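Local coordinates for Amy13K (Eubacterium rectale DSM 17629, PDB 6B3P), which binds starch oligosaccharides such as maltoheptaose through two family 26 carbohydrate-binding modules of a cell-surface alpha-amylase, probably holding the enzyme on its substrate, at residues Asp2-Tyr7 and Val182-Thr187; Ala83-Trp86 and Ser92-Lys95; Ile141-Asn144 and Trp150-Val153. All blocks are in the same frame, centred on the assembly; numbering follows the deposited sequence.

How the contacts relate
Contact 1 joins the two starch-binding modules, while contacts 2 and 3 each lie within one of them, on opposite sides of the centre of the chain, with centres about 30 Å apart. Contacts 1 and 2 hold the same sheet, because strands 2-8 and 82-87 are neighbours in it, and Thr185 of contact 1 binds Glu84 of contact 2. Contact 1, nearest the centre of the chain, has no exposed residue among those that touch, whereas contacts 2 and 3 lie farther out and include exposed ones. Their chemistry differs: contact 1 is bridged by water between small polar side chains, whereas contacts 2 and 3 combine backbone hydrogen bonds with packing on an aromatic ring.

Contact 1 of 3, residues Asp2-Tyr7 and Val182-Thr187; sequences DLTINY and VTSTST
The side chains of Asp2 and Thr183 cross at about a right angle, the methyl CG2 of Thr183 resting 3.6 Å from Asp2 OD2. This carboxylate oxygen has its charged partner in Lys202, with which Asp2 forms a salt bridge. The hydroxyl of Thr183 lies between its own backbone N and carbonyl carbon (chi1 54°), which leaves it facing a water that also makes a weak bond to Asp2 OD1. Further along, Thr4 turns its hydroxyl toward Ser184, with OG1 3.3 Å from Ser184 CB, and a second water lies 2.7 Å from Thr4 OG1 and within hydrogen-bonding distance of Thr183 O, to which it probably donates. No direct hydrogen bond links the two segments. Strand 2-8 belongs to the sheet of the first starch-binding module and 182-187 to a loop of the second, making this an inter-module interface. In that loop Ser184 OG accepts from Ser186 N at 3.2 Å, an ST turn that presents Ser186 to the strand. A third water is held by three side chains, donating to Asn6 OD1 and to Thr185 OG1 (2.8 Å) and lying 2.7 Å from Ser186 OG. The Ser186 hydroxyl also bonds His48, on the neighbouring strand 44-50.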
loop_
_atom_site.group_PDB
_atom_site.type_symbol
_atom_site.label_atom_id
_atom_site.label_comp_id
_atom_site.label_asym_id
_atom_site.label_seq_id
_atom_site.Cartn_x
_atom_site.Cartn_y
_atom_site.Cartn_z
ATOM N N ASP A 2 5.352 3.274 -8.420
ATOM C CA ASP A 2 4.818 3.359 -7.067
ATOM C C ASP A 2 5.814 4.035 -6.138
ATOM O O ASP A 2 6.911 3.528 -5.902
ATOM C CB ASP A 2 4.458 1.971 -6.536
ATOM C CG ASP A 2 3.564 1.202 -7.485
ATOM O OD1 ASP A 2 2.333 1.407 -7.433
ATOM O OD2 ASP A 2 4.088 0.398 -8.284
ATOM N N LEU A 3 5.410 5.188 -5.615
ATOM C CA LEU A 3 6.208 5.942 -4.662
ATOM C C LEU A 3 5.616 5.788 -3.272
ATOM O O LEU A 3 4.398 5.822 -3.098
ATOM C CB LEU A 3 6.266 7.422 -5.047
ATOM C CG LEU A 3 6.983 8.356 -4.066
ATOM C CD1 LEU A 3 8.472 8.079 -4.049
ATOM C CD2 LEU A 3 6.711 9.804 -4.426
ATOM N N THR A 4 6.489 5.607 -2.289
ATOM C CA THR A 4 6.086 5.610 -0.890
ATOM C C THR A 4 7.084 6.447 -0.109
ATOM O O THR A 4 8.292 6.277 -0.257
ATOM C CB THR A 4 6.021 4.187 -0.300
ATOM O OG1 THR A 4 5.140 3.381 -1.093
ATOM C CG2 THR A 4 5.520 4.217 1.143
ATOM N N ILE A 5 6.575 7.364 0.706
ATOM C CA ILE A 5 7.424 8.186 1.557
ATOM C C ILE A 5 6.970 8.076 3.003
ATOM O O ILE A 5 5.809 8.334 3.315
ATOM C CB ILE A 5 7.408 9.665 1.127
ATOM C CG1 ILE A 5 7.934 9.806 -0.302
ATOM C CG2 ILE A 5 8.262 10.503 2.079
ATOM C CD1 ILE A 5 7.752 11.192 -0.897
ATOM N N ASN A 6 7.897 7.685 3.871
ATOM C CA ASN A 6 7.659 7.659 5.305
ATOM C C ASN A 6 8.476 8.759 5.964
ATOM O O ASN A 6 9.662 8.918 5.673
ATOM C CB ASN A 6 8.022 6.297 5.897
ATOM C CG ASN A 6 7.478 5.144 5.079
ATOM O OD1 ASN A 6 6.302 4.798 5.179
ATOM N ND2 ASN A 6 8.339 4.535 4.270
ATOM N N TYR A 7 7.833 9.518 6.845
ATOM C CA TYR A 7 8.453 10.668 7.491
ATOM C C TYR A 7 8.227 10.612 8.998
ATOM O O TYR A 7 7.088 10.577 9.468
ATOM C CB TYR A 7 7.887 11.962 6.893
ATOM C CG TYR A 7 8.278 13.240 7.604
ATOM C CD1 TYR A 7 9.576 13.447 8.059
ATOM C CD2 TYR A 7 7.346 14.253 7.793
ATOM C CE1 TYR A 7 9.928 14.624 8.701
ATOM C CE2 TYR A 7 7.686 15.428 8.429
ATOM C CZ TYR A 7 8.976 15.611 8.880
ATOM O OH TYR A 7 9.302 16.783 9.514
ATOM N N VAL A 182 4.723 -6.674 -4.253
ATOM C CA VAL A 182 4.981 -5.879 -3.056
ATOM C C VAL A 182 5.939 -4.747 -3.414
ATOM O O VAL A 182 7.113 -4.983 -3.698
ATOM C CB VAL A 182 5.565 -6.741 -1.913
ATOM C CG1 VAL A 182 5.785 -5.899 -0.662
ATOM C CG2 VAL A 182 4.635 -7.915 -1.607
ATOM N N THR A 183 5.422 -3.522 -3.402
ATOM C CA THR A 183 6.167 -2.349 -3.851
ATOM C C THR A 183 6.609 -1.461 -2.691
ATOM O O THR A 183 7.287 -0.455 -2.896
ATOM C CB THR A 183 5.322 -1.507 -4.828
ATOM O OG1 THR A 183 4.064 -1.186 -4.219
ATOM C CG2 THR A 183 5.079 -2.279 -6.120
ATOM N N SER A 184 6.226 -1.833 -1.473
ATOM C CA SER A 184 6.589 -1.063 -0.290
ATOM C C SER A 184 6.231 -1.832 0.975
ATOM O O SER A 184 5.637 -2.907 0.907
ATOM C CB SER A 184 5.880 0.290 -0.291
ATOM O OG SER A 184 4.537 0.159 0.138
ATOM N N THR A 185 6.588 -1.271 2.127
ATOM C CA THR A 185 6.296 -1.898 3.413
ATOM C C THR A 185 4.815 -1.808 3.790
ATOM O O THR A 185 4.381 -2.419 4.767
ATOM C CB THR A 185 7.131 -1.264 4.543
ATOM O OG1 THR A 185 6.950 0.158 4.537
ATOM C CG2 THR A 185 8.607 -1.581 4.365
ATOM N N SER A 186 4.048 -1.040 3.023
ATOM C CA SER A 186 2.614 -0.891 3.274
ATOM C C SER A 186 1.824 -0.918 1.965
ATOM O O SER A 186 1.051 -0.006 1.669
ATOM C CB SER A 186 2.336 0.405 4.036
ATOM O OG SER A 186 2.821 1.528 3.320
ATOM N N THR A 187 2.025 -1.978 1.189
ATOM C CA THR A 187 1.338 -2.144 -0.087
ATOM C C THR A 187 -0.139 -2.451 0.138
ATOM O O THR A 187 -0.487 -3.281 0.978
ATOM C CB THR A 187 1.974 -3.274 -0.921
ATOM O OG1 THR A 187 3.356 -2.982 -1.150
ATOM C CG2 THR A 187 1.262 -3.439 -2.266
HETATM O O HOH W 1 1.358 -1.136 -5.621
HETATM O O HOH W 2 6.613 2.320 -3.143
HETATM O O HOH W 3 4.996 2.106 4.876
#

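Contact 2 of 3, residues Ala83-Trp86 and Ser92-Lys95; sequences AEYW and SETK
Trp86 and Ser92 form an antiparallel hydrogen-bonded pair in which each backbone both gives and receives. Trp86 N donates to Ser92 O at 2.8 Å along a nearly straight line (168°), and Ser92 N returns a more bent bond to Trp86 O. Ser92 O also takes a CA-H...O contact from Tyr85 CA. The Ser92 hydroxyl, swung opposite its backbone N (chi1 175°), accepts from Thr94 N at 3.0 Å, an ST turn that bends the chain as the short strand ends. Where the two backbones part, one water donates to both Glu84 O and Glu93 O, the latter at 2.9 Å, and so satisfies two carbonyls at once. A second water joins Glu84 N and Glu93 OE1 by weak bonds. Beyond the bend, Lys95 CA sits over the six-membered ring of Trp86, 3.7 Å from its centroid, a CH-pi contact, while Lys95 CB lies 3.6 Å from Trp86 CH2. Glu84 CG lies over the rim of the opposite ring face. Lys95 leads its ammonium away to Trp99 O, and Glu84 OE2 accepts from Asn6 and bonds Thr185. Glu93 runs alongside Tyr85, its OE2 3.4 Å from Tyr85 CE1, with carboxylate and ring planes 75° apart. With Trp86 cut back to an alanine, Lys95 and Glu84 would probably face each other across a gap, and the turn after Ser92 would lose the surface on which it rests. The indole also meets Trp99 edge-to-face and Trp44 on strand 44-50. Strand 82-87 runs between its parallel neighbour 2-8 and the short antiparallel strand 91-92, which forms one border of the sheet.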
loop_
_atom_site.group_PDB
_atom_site.type_symbol
_atom_site.label_atom_id
_atom_site.label_comp_id
_atom_site.label_asym_id
_atom_site.label_seq_id
_atom_site.Cartn_x
_atom_site.Cartn_y
_atom_site.Cartn_z
ATOM N N ALA A 83 9.846 2.986 -5.650
ATOM C CA ALA A 83 10.759 3.629 -4.710
ATOM C C ALA A 83 10.079 3.877 -3.369
ATOM O O ALA A 83 8.984 4.435 -3.319
ATOM C CB ALA A 83 11.279 4.940 -5.286
ATOM N N GLU A 84 10.725 3.443 -2.290
ATOM C CA GLU A 84 10.273 3.774 -0.942
ATOM C C GLU A 84 11.355 4.545 -0.201
ATOM O O GLU A 84 12.514 4.129 -0.175
ATOM C CB GLU A 84 9.895 2.523 -0.151
ATOM C CG GLU A 84 9.355 2.856 1.234
ATOM C CD GLU A 84 8.687 1.681 1.924
ATOM O OE1 GLU A 84 8.850 0.534 1.461
ATOM O OE2 GLU A 84 7.996 1.913 2.938
ATOM N N TYR A 85 10.962 5.664 0.401
ATOM C CA TYR A 85 11.884 6.519 1.138
ATOM C C TYR A 85 11.497 6.606 2.608
ATOM O O TYR A 85 10.317 6.546 2.957
ATOM C CB TYR A 85 11.916 7.927 0.538
ATOM C CG TYR A 85 12.522 8.012 -0.843
ATOM C CD1 TYR A 85 13.892 8.147 -1.016
ATOM C CD2 TYR A 85 11.720 7.973 -1.976
ATOM C CE1 TYR A 85 14.448 8.230 -2.278
ATOM C CE2 TYR A 85 12.266 8.057 -3.241
ATOM C CZ TYR A 85 13.629 8.185 -3.388
ATOM O OH TYR A 85 14.177 8.269 -4.648
ATOM N N TRP A 86 12.506 6.744 3.461
ATOM C CA TRP A 86 12.307 7.067 4.869
ATOM C C TRP A 86 13.039 8.362 5.186
ATOM O O TRP A 86 14.228 8.486 4.891
ATOM C CB TRP A 86 12.818 5.945 5.774
ATOM C CG TRP A 86 11.998 4.689 5.724
ATOM C CD1 TRP A 86 11.015 4.316 6.595
ATOM C CD2 TRP A 86 12.094 3.636 4.756
ATOM N NE1 TRP A 86 10.495 3.100 6.227
ATOM C CE2 TRP A 86 11.138 2.662 5.102
ATOM C CE3 TRP A 86 12.894 3.427 3.630
ATOM C CZ2 TRP A 86 10.962 1.495 4.362
ATOM C CZ3 TRP A 86 12.716 2.266 2.896
ATOM C CH2 TRP A 86 11.758 1.315 3.266
ATOM N N SER A 92 16.583 8.629 3.202
ATOM C CA SER A 92 17.121 7.275 3.162
ATOM C C SER A 92 16.243 6.369 2.308
ATOM O O SER A 92 15.037 6.589 2.205
ATOM C CB SER A 92 17.232 6.703 4.577
ATOM O OG SER A 92 17.652 5.349 4.546
ATOM N N GLU A 93 16.855 5.354 1.701
ATOM C CA GLU A 93 16.125 4.310 0.981
ATOM C C GLU A 93 16.305 2.962 1.674
ATOM O O GLU A 93 15.952 1.914 1.129
ATOM C CB GLU A 93 16.597 4.226 -0.471
ATOM C CG GLU A 93 16.170 5.408 -1.310
ATOM C CD GLU A 93 16.753 5.371 -2.708
ATOM O OE1 GLU A 93 16.788 4.280 -3.315
ATOM O OE2 GLU A 93 17.184 6.434 -3.194
ATOM N N THR A 94 16.851 3.006 2.885
ATOM C CA THR A 94 17.120 1.804 3.664
ATOM C C THR A 94 16.030 1.596 4.709
ATOM O O THR A 94 15.816 2.444 5.577
ATOM C CB THR A 94 18.497 1.887 4.358
ATOM O OG1 THR A 94 19.510 2.156 3.382
ATOM C CG2 THR A 94 18.823 0.585 5.079
ATOM N N LYS A 95 15.339 0.463 4.619
ATOM C CA LYS A 95 14.272 0.134 5.560
ATOM C C LYS A 95 14.816 0.029 6.982
ATOM O O LYS A 95 15.822 -0.641 7.205
ATOM C CB LYS A 95 13.599 -1.184 5.163
ATOM C CG LYS A 95 12.438 -1.602 6.062
ATOM C CD LYS A 95 11.977 -3.030 5.779
ATOM C CE LYS A 95 12.981 -4.071 6.266
ATOM N NZ LYS A 95 13.086 -4.121 7.752
HETATM O O HOH W 4 13.762 1.688 -0.761
HETATM O O HOH W 5 13.907 2.594 -3.187
#

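Contact 3 of 3, residues Ile141-Asn144 and Trp150-Val153; sequences ISAN and WYDV
The ring of Tyr151 has the methyl of Ala143 over one face, a CH-pi contact with Ala143 CB 4.0 Å from the ring centroid, and Ile141 O at its edge. Ala143 CB comes down nearest the CE2 side of the ring, 3.6 Å from Tyr151 CE2. A second pair of flat groups, the Asn144 amide and the Asp152 carboxylate, stands almost perpendicular, with planes 87° apart. Asn144 ND2 donates to Asp152 OD2 at 2.8 Å, using the syn lone pair of that oxygen, and has a weak bond to OD1; the acceptor is tilted 23° from the amide plane. The Asn144 side chain reaches the carboxylate because CG points opposite its backbone N (chi1 -173°). Both groups have second partners that should limit their rotation: His106 bonds Asp152 OD1, and His147 bonds Asn144 OD1. Between these side chains the backbones are bridged at Ala143 and Tyr151. Asn144 N donates to Trp150 O at 2.9 Å, and Asp152 N gives a longer bond to Ser142 O, 3.3 Å but fairly straight. Farther in, Ile141 packs its CD1 3.7 Å from Tyr151 CB and its CG2 3.9 Å from Val153 CB, while Phe167 of strand 163-168 touches both Ile141 and Val153. The bridge thus ties the chain leaving strand 139-141, a border of one sheet, to strand 150-157, a border of the other, at the rim of the hydrophobic interior into which Ile141 and Val153 pack, as expected of the beta-sandwich of a starch-binding module.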
loop_
_atom_site.group_PDB
_atom_site.type_symbol
_atom_site.label_atom_id
_atom_site.label_comp_id
_atom_site.label_asym_id
_atom_site.label_seq_id
_atom_site.Cartn_x
_atom_site.Cartn_y
_atom_site.Cartn_z
ATOM N N ILE A 141 -11.543 -15.084 6.234
ATOM C CA ILE A 141 -11.253 -13.679 6.504
ATOM C C ILE A 141 -12.510 -12.914 6.910
ATOM O O ILE A 141 -13.621 -13.273 6.522
ATOM C CB ILE A 141 -10.614 -13.004 5.276
ATOM C CG1 ILE A 141 -11.546 -13.090 4.060
ATOM C CG2 ILE A 141 -9.266 -13.653 4.978
ATOM C CD1 ILE A 141 -11.035 -12.352 2.835
ATOM N N SER A 142 -12.319 -11.857 7.694
ATOM C CA SER A 142 -13.431 -11.078 8.227
ATOM C C SER A 142 -13.881 -9.996 7.252
ATOM O O SER A 142 -13.186 -9.689 6.283
ATOM C CB SER A 142 -13.035 -10.443 9.559
ATOM O OG SER A 142 -12.447 -11.405 10.419
ATOM N N ALA A 143 -15.048 -9.420 7.520
ATOM C CA ALA A 143 -15.591 -8.352 6.689
ATOM C C ALA A 143 -15.086 -6.992 7.155
ATOM O O ALA A 143 -14.827 -6.787 8.341
ATOM C CB ALA A 143 -17.111 -8.384 6.708
ATOM N N ASN A 144 -14.946 -6.069 6.211
ATOM C CA ASN A 144 -14.561 -4.698 6.523
ATOM C C ASN A 144 -15.743 -3.936 7.117
ATOM O O ASN A 144 -16.763 -3.745 6.455
ATOM C CB ASN A 144 -14.048 -3.990 5.268
ATOM C CG ASN A 144 -13.471 -2.621 5.562
ATOM O OD1 ASN A 144 -14.206 -1.664 5.806
ATOM N ND2 ASN A 144 -12.146 -2.516 5.529
ATOM N N TRP A 150 -17.102 -5.551 1.380
ATOM C CA TRP A 150 -15.666 -5.782 1.266
ATOM C C TRP A 150 -15.150 -6.674 2.389
ATOM O O TRP A 150 -15.669 -6.645 3.505
ATOM C CB TRP A 150 -14.905 -4.456 1.278
ATOM C CG TRP A 150 -15.110 -3.622 0.050
ATOM C CD1 TRP A 150 -16.076 -2.681 -0.148
ATOM C CD2 TRP A 150 -14.324 -3.650 -1.147
ATOM N NE1 TRP A 150 -15.942 -2.120 -1.396
ATOM C CE2 TRP A 150 -14.873 -2.698 -2.029
ATOM C CE3 TRP A 150 -13.209 -4.386 -1.560
ATOM C CZ2 TRP A 150 -14.348 -2.464 -3.297
ATOM C CZ3 TRP A 150 -12.689 -4.153 -2.820
ATOM C CH2 TRP A 150 -13.258 -3.199 -3.673
ATOM N N TYR A 151 -14.128 -7.466 2.077
ATOM C CA TYR A 151 -13.433 -8.275 3.072
ATOM C C TYR A 151 -11.940 -7.992 2.982
ATOM O O TYR A 151 -11.435 -7.633 1.919
ATOM C CB TYR A 151 -13.713 -9.763 2.865
ATOM C CG TYR A 151 -15.144 -10.158 3.146
ATOM C CD1 TYR A 151 -16.162 -9.831 2.258
ATOM C CD2 TYR A 151 -15.479 -10.863 4.295
ATOM C CE1 TYR A 151 -17.471 -10.189 2.509
ATOM C CE2 TYR A 151 -16.787 -11.227 4.555
ATOM C CZ TYR A 151 -17.779 -10.887 3.658
ATOM O OH TYR A 151 -19.080 -11.248 3.913
ATOM N N ASP A 152 -11.241 -8.162 4.099
ATOM C CA ASP A 152 -9.828 -7.812 4.180
ATOM C C ASP A 152 -8.953 -9.006 4.538
ATOM O O ASP A 152 -9.361 -9.884 5.298
ATOM C CB ASP A 152 -9.614 -6.708 5.219
ATOM C CG ASP A 152 -10.547 -5.533 5.024
ATOM O OD1 ASP A 152 -10.782 -5.140 3.861
ATOM O OD2 ASP A 152 -11.051 -5.003 6.036
ATOM N N VAL A 153 -7.750 -9.024 3.975
ATOM C CA VAL A 153 -6.711 -9.948 4.403
ATOM C C VAL A 153 -5.390 -9.187 4.446
ATOM O O VAL A 153 -5.128 -8.327 3.601
ATOM C CB VAL A 153 -6.598 -11.178 3.473
ATOM C CG1 VAL A 153 -6.136 -10.770 2.081
ATOM C CG2 VAL A 153 -5.658 -12.219 4.075
#